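Local coordinates for lipoprotein (Colwellia psychrerythraea, PDB 3O0Y) that is a putative lipoprotein of unknown function, whose family is grouped with the metallopeptidase-like proteins of the Peptidase_MA clan, at residues E76-I90 with T113-I127. Residues are numbered along the deposited sequence; the frame is centred on the assembly and turned at random.
Sequences EKQLRAELLSISNTI and TRYFAGEPNFNIGYI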
loop_
_atom_site.group_PDB
_atom_site.type_symbol
_atom_site.label_atom_id
_atom_site.label_comp_id
_atom_site.label_asym_id
_atom_site.label_seq_id
_atom_site.Cartn_x
_atom_site.Cartn_y
_atom_site.Cartn_z
ATOM N N GLU A 76 -16.000 -10.821 -11.628
ATOM C CA GLU A 76 -14.725 -11.264 -11.103
ATOM C C GLU A 76 -14.198 -12.455 -11.872
ATOM O O GLU A 76 -12.996 -12.538 -12.196
ATOM C CB GLU A 76 -14.818 -11.593 -9.630
ATOM C CG GLU A 76 -14.835 -10.345 -8.751
ATOM C CD GLU A 76 -13.450 -9.624 -8.749
ATOM O OE1 GLU A 76 -12.409 -10.245 -8.367
ATOM O OE2 GLU A 76 -13.421 -8.435 -9.058
ATOM N N LYS A 77 -15.090 -13.403 -12.177
ATOM C CA LYS A 77 -14.686 -14.553 -12.991
ATOM C C LYS A 77 -14.105 -14.129 -14.354
ATOM O O LYS A 77 -13.049 -14.601 -14.764
ATOM C CB LYS A 77 -15.895 -15.476 -13.218
ATOM C CG LYS A 77 -15.571 -16.690 -14.150
ATOM C CD LYS A 77 -16.832 -17.619 -14.313
ATOM C CE LYS A 77 -16.349 -19.024 -14.845
ATOM N NZ LYS A 77 -17.500 -19.780 -15.423
ATOM N N GLN A 78 -14.774 -13.197 -15.057
ATOM C CA GLN A 78 -14.372 -12.824 -16.393
ATOM C C GLN A 78 -13.072 -12.017 -16.359
ATOM O O GLN A 78 -12.243 -12.170 -17.259
ATOM C CB GLN A 78 -15.430 -12.004 -17.131
ATOM C CG GLN A 78 -16.679 -12.858 -17.459
ATOM C CD GLN A 78 -17.819 -12.016 -18.111
ATOM O OE1 GLN A 78 -17.602 -10.866 -18.522
ATOM N NE2 GLN A 78 -19.021 -12.618 -18.237
ATOM N N LEU A 79 -12.926 -11.151 -15.344
ATOM C CA LEU A 79 -11.743 -10.330 -15.236
ATOM C C LEU A 79 -10.523 -11.269 -15.063
ATOM O O LEU A 79 -9.516 -11.153 -15.756
ATOM C CB LEU A 79 -11.837 -9.361 -14.028
ATOM C CG LEU A 79 -10.573 -8.614 -13.618
ATOM C CD1 LEU A 79 -10.082 -7.812 -14.739
ATOM C CD2 LEU A 79 -10.781 -7.727 -12.357
ATOM N N ARG A 80 -10.610 -12.179 -14.119
ATOM C CA ARG A 80 -9.516 -13.070 -13.772
ATOM C C ARG A 80 -9.201 -14.006 -14.955
ATOM O O ARG A 80 -8.038 -14.288 -15.266
ATOM C CB ARG A 80 -9.824 -13.860 -12.510
ATOM C CG ARG A 80 -10.114 -13.000 -11.291
ATOM C CD ARG A 80 -10.428 -13.816 -10.077
ATOM N NE ARG A 80 -10.987 -13.048 -9.031
ATOM C CZ ARG A 80 -11.122 -13.447 -7.756
ATOM N NH1 ARG A 80 -10.734 -14.659 -7.340
ATOM N NH2 ARG A 80 -11.816 -12.654 -6.943
ATOM N N ALA A 81 -10.239 -14.557 -15.565
ATOM C CA ALA A 81 -10.016 -15.467 -16.692
ATOM C C ALA A 81 -9.278 -14.815 -17.835
ATOM O O ALA A 81 -8.368 -15.422 -18.377
ATOM C CB ALA A 81 -11.336 -16.051 -17.189
ATOM N N GLU A 82 -9.620 -13.566 -18.139
ATOM C CA GLU A 82 -8.919 -12.816 -19.156
ATOM C C GLU A 82 -7.461 -12.563 -18.835
ATOM O O GLU A 82 -6.565 -12.809 -19.661
ATOM C CB GLU A 82 -9.576 -11.480 -19.422
ATOM C CG GLU A 82 -8.801 -10.696 -20.549
ATOM C CD GLU A 82 -9.490 -9.453 -21.052
ATOM O OE1 GLU A 82 -10.562 -9.043 -20.495
ATOM O OE2 GLU A 82 -8.959 -8.918 -22.046
ATOM N N LEU A 83 -7.205 -12.125 -17.609
ATOM C CA LEU A 83 -5.823 -11.868 -17.232
ATOM C C LEU A 83 -5.027 -13.170 -17.194
ATOM O O LEU A 83 -3.880 -13.187 -17.527
ATOM C CB LEU A 83 -5.752 -11.155 -15.885
ATOM C CG LEU A 83 -6.319 -9.737 -15.978
ATOM C CD1 LEU A 83 -6.673 -9.317 -14.533
ATOM C CD2 LEU A 83 -5.278 -8.846 -16.595
ATOM N N LEU A 84 -5.605 -14.246 -16.717
ATOM C CA LEU A 84 -4.893 -15.544 -16.670
ATOM C C LEU A 84 -4.577 -16.035 -18.118
ATOM O O LEU A 84 -3.492 -16.497 -18.419
ATOM C CB LEU A 84 -5.756 -16.572 -15.900
ATOM C CG LEU A 84 -4.997 -17.862 -15.604
ATOM C CD1 LEU A 84 -3.704 -17.570 -14.783
ATOM C CD2 LEU A 84 -5.889 -18.866 -14.847
ATOM N N SER A 85 -5.519 -15.865 -19.025
ATOM C CA SER A 85 -5.315 -16.208 -20.443
ATOM C C SER A 85 -4.172 -15.397 -21.029
ATOM O O SER A 85 -3.296 -15.936 -21.660
ATOM C CB SER A 85 -6.567 -15.922 -21.245
ATOM O OG SER A 85 -7.472 -16.955 -20.844
ATOM N N ILE A 86 -4.163 -14.116 -20.712
ATOM C CA ILE A 86 -3.080 -13.251 -21.174
ATOM C C ILE A 86 -1.723 -13.713 -20.618
ATOM O O ILE A 86 -0.754 -13.807 -21.361
ATOM C CB ILE A 86 -3.326 -11.777 -20.860
ATOM C CG1 ILE A 86 -4.450 -11.195 -21.710
ATOM C CG2 ILE A 86 -2.080 -10.947 -21.078
ATOM C CD1 ILE A 86 -4.934 -9.854 -21.190
ATOM N N SER A 87 -1.668 -14.011 -19.318
ATOM C CA SER A 87 -0.473 -14.466 -18.665
ATOM C C SER A 87 0.056 -15.715 -19.337
ATOM O O SER A 87 1.226 -15.810 -19.618
ATOM C CB SER A 87 -0.791 -14.774 -17.176
ATOM O OG SER A 87 0.339 -15.199 -16.492
ATOM N N ASN A 88 -0.828 -16.699 -19.597
ATOM C CA ASN A 88 -0.404 -17.938 -20.172
ATOM C C ASN A 88 0.083 -17.740 -21.643
ATOM O O ASN A 88 1.027 -18.374 -22.068
ATOM C CB ASN A 88 -1.563 -18.962 -20.063
ATOM C CG ASN A 88 -1.634 -19.550 -18.708
ATOM O OD1 ASN A 88 -0.611 -19.619 -18.012
ATOM N ND2 ASN A 88 -2.858 -19.976 -18.282
ATOM N N THR A 89 -0.527 -16.855 -22.386
ATOM C CA THR A 89 -0.146 -16.622 -23.795
ATOM C C THR A 89 1.231 -15.946 -23.787
ATOM O O THR A 89 2.152 -16.380 -24.523
ATOM C CB THR A 89 -1.161 -15.751 -24.494
ATOM O OG1 THR A 89 -2.421 -16.451 -24.490
ATOM C CG2 THR A 89 -0.700 -15.442 -25.926
ATOM N N ILE A 90 1.381 -14.944 -22.906
ATOM C CA ILE A 90 2.697 -14.241 -22.764
ATOM C C ILE A 90 3.776 -15.275 -22.448
ATOM O O ILE A 90 4.828 -15.302 -23.066
ATOM C CB ILE A 90 2.691 -13.197 -21.620
ATOM C CG1 ILE A 90 1.802 -12.025 -22.006
ATOM C CG2 ILE A 90 4.119 -12.669 -21.315
ATOM C CD1 ILE A 90 1.513 -10.982 -20.918
ATOM N N THR A 113 0.333 -10.283 -14.762
ATOM C CA THR A 113 -0.992 -10.659 -15.191
ATOM C C THR A 113 -1.500 -11.836 -14.331
ATOM O O THR A 113 -2.696 -11.949 -13.984
ATOM C CB THR A 113 -1.062 -10.921 -16.683
ATOM O OG1 THR A 113 -0.017 -11.830 -17.102
ATOM C CG2 THR A 113 -0.973 -9.595 -17.480
ATOM N N ARG A 114 -0.595 -12.743 -13.951
ATOM C CA ARG A 114 -0.974 -13.819 -12.998
ATOM C C ARG A 114 -1.281 -13.258 -11.582
ATOM O O ARG A 114 -2.200 -13.707 -10.929
ATOM C CB ARG A 114 0.119 -14.872 -12.889
ATOM C CG ARG A 114 0.060 -15.842 -11.713
ATOM C CD ARG A 114 -1.197 -16.717 -11.606
ATOM N NE ARG A 114 -1.114 -17.533 -10.391
ATOM C CZ ARG A 114 -1.324 -17.079 -9.157
ATOM N NH1 ARG A 114 -1.705 -15.789 -8.956
ATOM N NH2 ARG A 114 -1.129 -17.899 -8.146
ATOM N N TYR A 115 -0.556 -12.239 -11.173
ATOM C CA TYR A 115 -0.792 -11.611 -9.883
ATOM C C TYR A 115 -2.198 -11.015 -9.871
ATOM O O TYR A 115 -2.954 -11.244 -8.937
ATOM C CB TYR A 115 0.211 -10.493 -9.684
ATOM C CG TYR A 115 0.044 -9.645 -8.462
ATOM C CD1 TYR A 115 0.394 -10.118 -7.219
ATOM C CD2 TYR A 115 -0.384 -8.312 -8.552
ATOM C CE1 TYR A 115 0.369 -9.312 -6.108
ATOM C CE2 TYR A 115 -0.393 -7.492 -7.432
ATOM C CZ TYR A 115 -0.038 -8.003 -6.215
ATOM O OH TYR A 115 -0.019 -7.219 -5.119
ATOM N N PHE A 116 -2.611 -10.352 -10.931
ATOM C CA PHE A 116 -3.980 -9.800 -11.000
ATOM C C PHE A 116 -5.069 -10.811 -11.348
ATOM O O PHE A 116 -6.186 -10.530 -11.070
ATOM C CB PHE A 116 -4.043 -8.675 -11.948
ATOM C CG PHE A 116 -3.254 -7.466 -11.513
ATOM C CD1 PHE A 116 -3.550 -6.838 -10.277
ATOM C CD2 PHE A 116 -2.206 -6.989 -12.275
ATOM C CE1 PHE A 116 -2.752 -5.757 -9.825
ATOM C CE2 PHE A 116 -1.462 -5.920 -11.891
ATOM C CZ PHE A 116 -1.727 -5.292 -10.648
ATOM N N ALA A 117 -4.712 -11.968 -11.907
ATOM C CA ALA A 117 -5.671 -13.062 -12.053
ATOM C C ALA A 117 -5.974 -13.723 -10.725
ATOM O O ALA A 117 -7.024 -14.356 -10.598
ATOM C CB ALA A 117 -5.157 -14.164 -13.084
ATOM N N GLY A 118 -5.019 -13.725 -9.791
ATOM C CA GLY A 118 -5.190 -14.420 -8.529
ATOM C C GLY A 118 -4.937 -15.911 -8.680
ATOM O O GLY A 118 -4.881 -16.438 -9.789
ATOM N N GLU A 119 -4.833 -16.569 -7.557
ATOM C CA GLU A 119 -4.612 -18.005 -7.509
ATOM C C GLU A 119 -5.773 -18.685 -8.245
ATOM O O GLU A 119 -6.942 -18.459 -7.916
ATOM C CB GLU A 119 -4.565 -18.425 -6.059
ATOM C CG GLU A 119 -3.619 -19.551 -5.714
ATOM C CD GLU A 119 -4.136 -20.958 -6.001
ATOM O OE1 GLU A 119 -5.102 -21.124 -6.735
ATOM O OE2 GLU A 119 -3.571 -21.936 -5.451
ATOM N N PRO A 120 -5.452 -19.455 -9.285
ATOM C CA PRO A 120 -6.511 -19.850 -10.206
ATOM C C PRO A 120 -7.483 -20.842 -9.643
ATOM O O PRO A 120 -8.543 -21.057 -10.274
ATOM C CB PRO A 120 -5.741 -20.497 -11.370
ATOM C CG PRO A 120 -4.356 -19.881 -11.293
ATOM C CD PRO A 120 -4.123 -19.750 -9.829
ATOM N N ASN A 121 -7.179 -21.435 -8.490
ATOM C CA ASN A 121 -8.163 -22.312 -7.836
ATOM C C ASN A 121 -9.013 -21.646 -6.768
ATOM O O ASN A 121 -9.932 -22.274 -6.242
ATOM C CB ASN A 121 -7.472 -23.557 -7.297
ATOM C CG ASN A 121 -6.829 -24.392 -8.400
ATOM O OD1 ASN A 121 -7.256 -24.383 -9.572
ATOM N ND2 ASN A 121 -5.829 -25.165 -8.013
ATOM N N PHE A 122 -8.798 -20.346 -6.541
ATOM C CA PHE A 122 -9.660 -19.578 -5.655
ATOM C C PHE A 122 -10.479 -18.536 -6.448
ATOM O O PHE A 122 -9.891 -17.566 -7.002
ATOM C CB PHE A 122 -8.818 -18.843 -4.620
ATOM C CG PHE A 122 -8.136 -19.759 -3.621
ATOM C CD1 PHE A 122 -8.658 -19.944 -2.355
ATOM C CD2 PHE A 122 -7.007 -20.524 -4.004
ATOM C CE1 PHE A 122 -8.041 -20.842 -1.450
ATOM C CE2 PHE A 122 -6.419 -21.412 -3.121
ATOM C CZ PHE A 122 -6.917 -21.542 -1.825
ATOM N N ASN A 123 -11.796 -18.645 -6.418
ATOM C CA ASN A 123 -12.652 -17.635 -6.994
ATOM C C ASN A 123 -13.196 -16.621 -6.004
ATOM O O ASN A 123 -13.893 -15.678 -6.404
ATOM C CB ASN A 123 -13.775 -18.260 -7.794
ATOM C CG ASN A 123 -14.794 -18.921 -6.935
ATOM O OD1 ASN A 123 -14.552 -19.179 -5.788
ATOM N ND2 ASN A 123 -15.959 -19.240 -7.516
ATOM N N ILE A 124 -12.807 -16.786 -4.736
ATOM C CA ILE A 124 -13.211 -15.910 -3.653
ATOM C C ILE A 124 -12.537 -14.551 -3.655
ATOM O O ILE A 124 -11.626 -14.280 -4.458
ATOM C CB ILE A 124 -13.040 -16.624 -2.270
ATOM C CG1 ILE A 124 -11.593 -17.156 -2.003
ATOM C CG2 ILE A 124 -13.984 -17.842 -2.177
ATOM C CD1 ILE A 124 -10.394 -16.185 -2.187
ATOM N N GLY A 125 -13.041 -13.670 -2.802
ATOM C CA GLY A 125 -12.435 -12.356 -2.683
ATOM C C GLY A 125 -12.626 -11.445 -3.874
ATOM O O GLY A 125 -13.601 -11.567 -4.624
ATOM N N TYR A 126 -11.656 -10.566 -4.103
ATOM C CA TYR A 126 -11.748 -9.622 -5.204
ATOM C C TYR A 126 -10.324 -9.274 -5.581
ATOM O O TYR A 126 -9.446 -9.408 -4.750
ATOM C CB TYR A 126 -12.536 -8.348 -4.819
ATOM C CG TYR A 126 -11.784 -7.399 -3.892
ATOM C CD1 TYR A 126 -11.070 -6.327 -4.391
ATOM C CD2 TYR A 126 -11.658 -7.673 -2.531
ATOM C CE1 TYR A 126 -10.356 -5.486 -3.551
ATOM C CE2 TYR A 126 -10.942 -6.797 -1.673
ATOM C CZ TYR A 126 -10.252 -5.745 -2.207
ATOM O OH TYR A 126 -9.443 -4.925 -1.402
ATOM N N ILE A 127 -10.111 -8.857 -6.836
ATOM C CA ILE A 127 -8.782 -8.407 -7.313
ATOM C C ILE A 127 -8.568 -6.938 -7.023
ATOM O O ILE A 127 -9.371 -6.088 -7.432
ATOM C CB ILE A 127 -8.578 -8.633 -8.810
ATOM C CG1 ILE A 127 -8.768 -10.128 -9.180
ATOM C CG2 ILE A 127 -7.205 -8.120 -9.255
ATOM C CD1 ILE A 127 -7.917 -11.097 -8.308
#
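The guanidinium of R80 fills the bend of the loop between A117 and I127. Its chain, extended from CG to NE, brings the flat group end-on to the carbonyl of I124, and NH1 and NH2 both donate to I124 O at 3.0 Å, approaching from the same face of that carbonyl. Along the adjoining edge, NE and NH2 grip a single carboxylate oxygen one helical turn earlier: R80 NH2 lies 2.9 Å from E76 OE1 in a salt bridge that uses the anti lone pair. On its syn side the same oxygen accepts the backbone N-H of I127, while OE2 pairs with R46. Glutamate suits this place because its chain, bent at chi2 (-70°), sets one oxygen between the arginine and the I127 N-H. I127 CD1 lies 3.7 Å above the guanidinium plane of R80, offset toward the rim, as apolar cover on one face. A lysine in its place, with a single nitrogen, could not grip I124 O and E76 OE1 each with two donors, and the loop would probably be held less firmly to the helix.

Helices 73-92 and 100-117 form an antiparallel helical hairpin; the axes of segments 76-90 and 113-117 approach to 7.9 Å at an angle of 157°. Such closeness needs small residues: A117 CB nestles 3.7 Å from L84 N, and T113 is a knob in the hole formed by L83, I86, S87 and I90. T113 OG1 turns back to M109 O of its own helix, whereas S87 OG crosses to A110 O; both hydroxyls are thus satisfied. L83 CD1 meets F116 CB at 3.7 Å on this buried side. Toward solvent the contact thins: in partly exposed L84, with CG anti to its N (chi1 -170°), L84 CD2 lies 3.8 Å from P120 CB, the two side chains crossing at about a right angle, and CD1 runs alongside R114, whose charged end continues to D290.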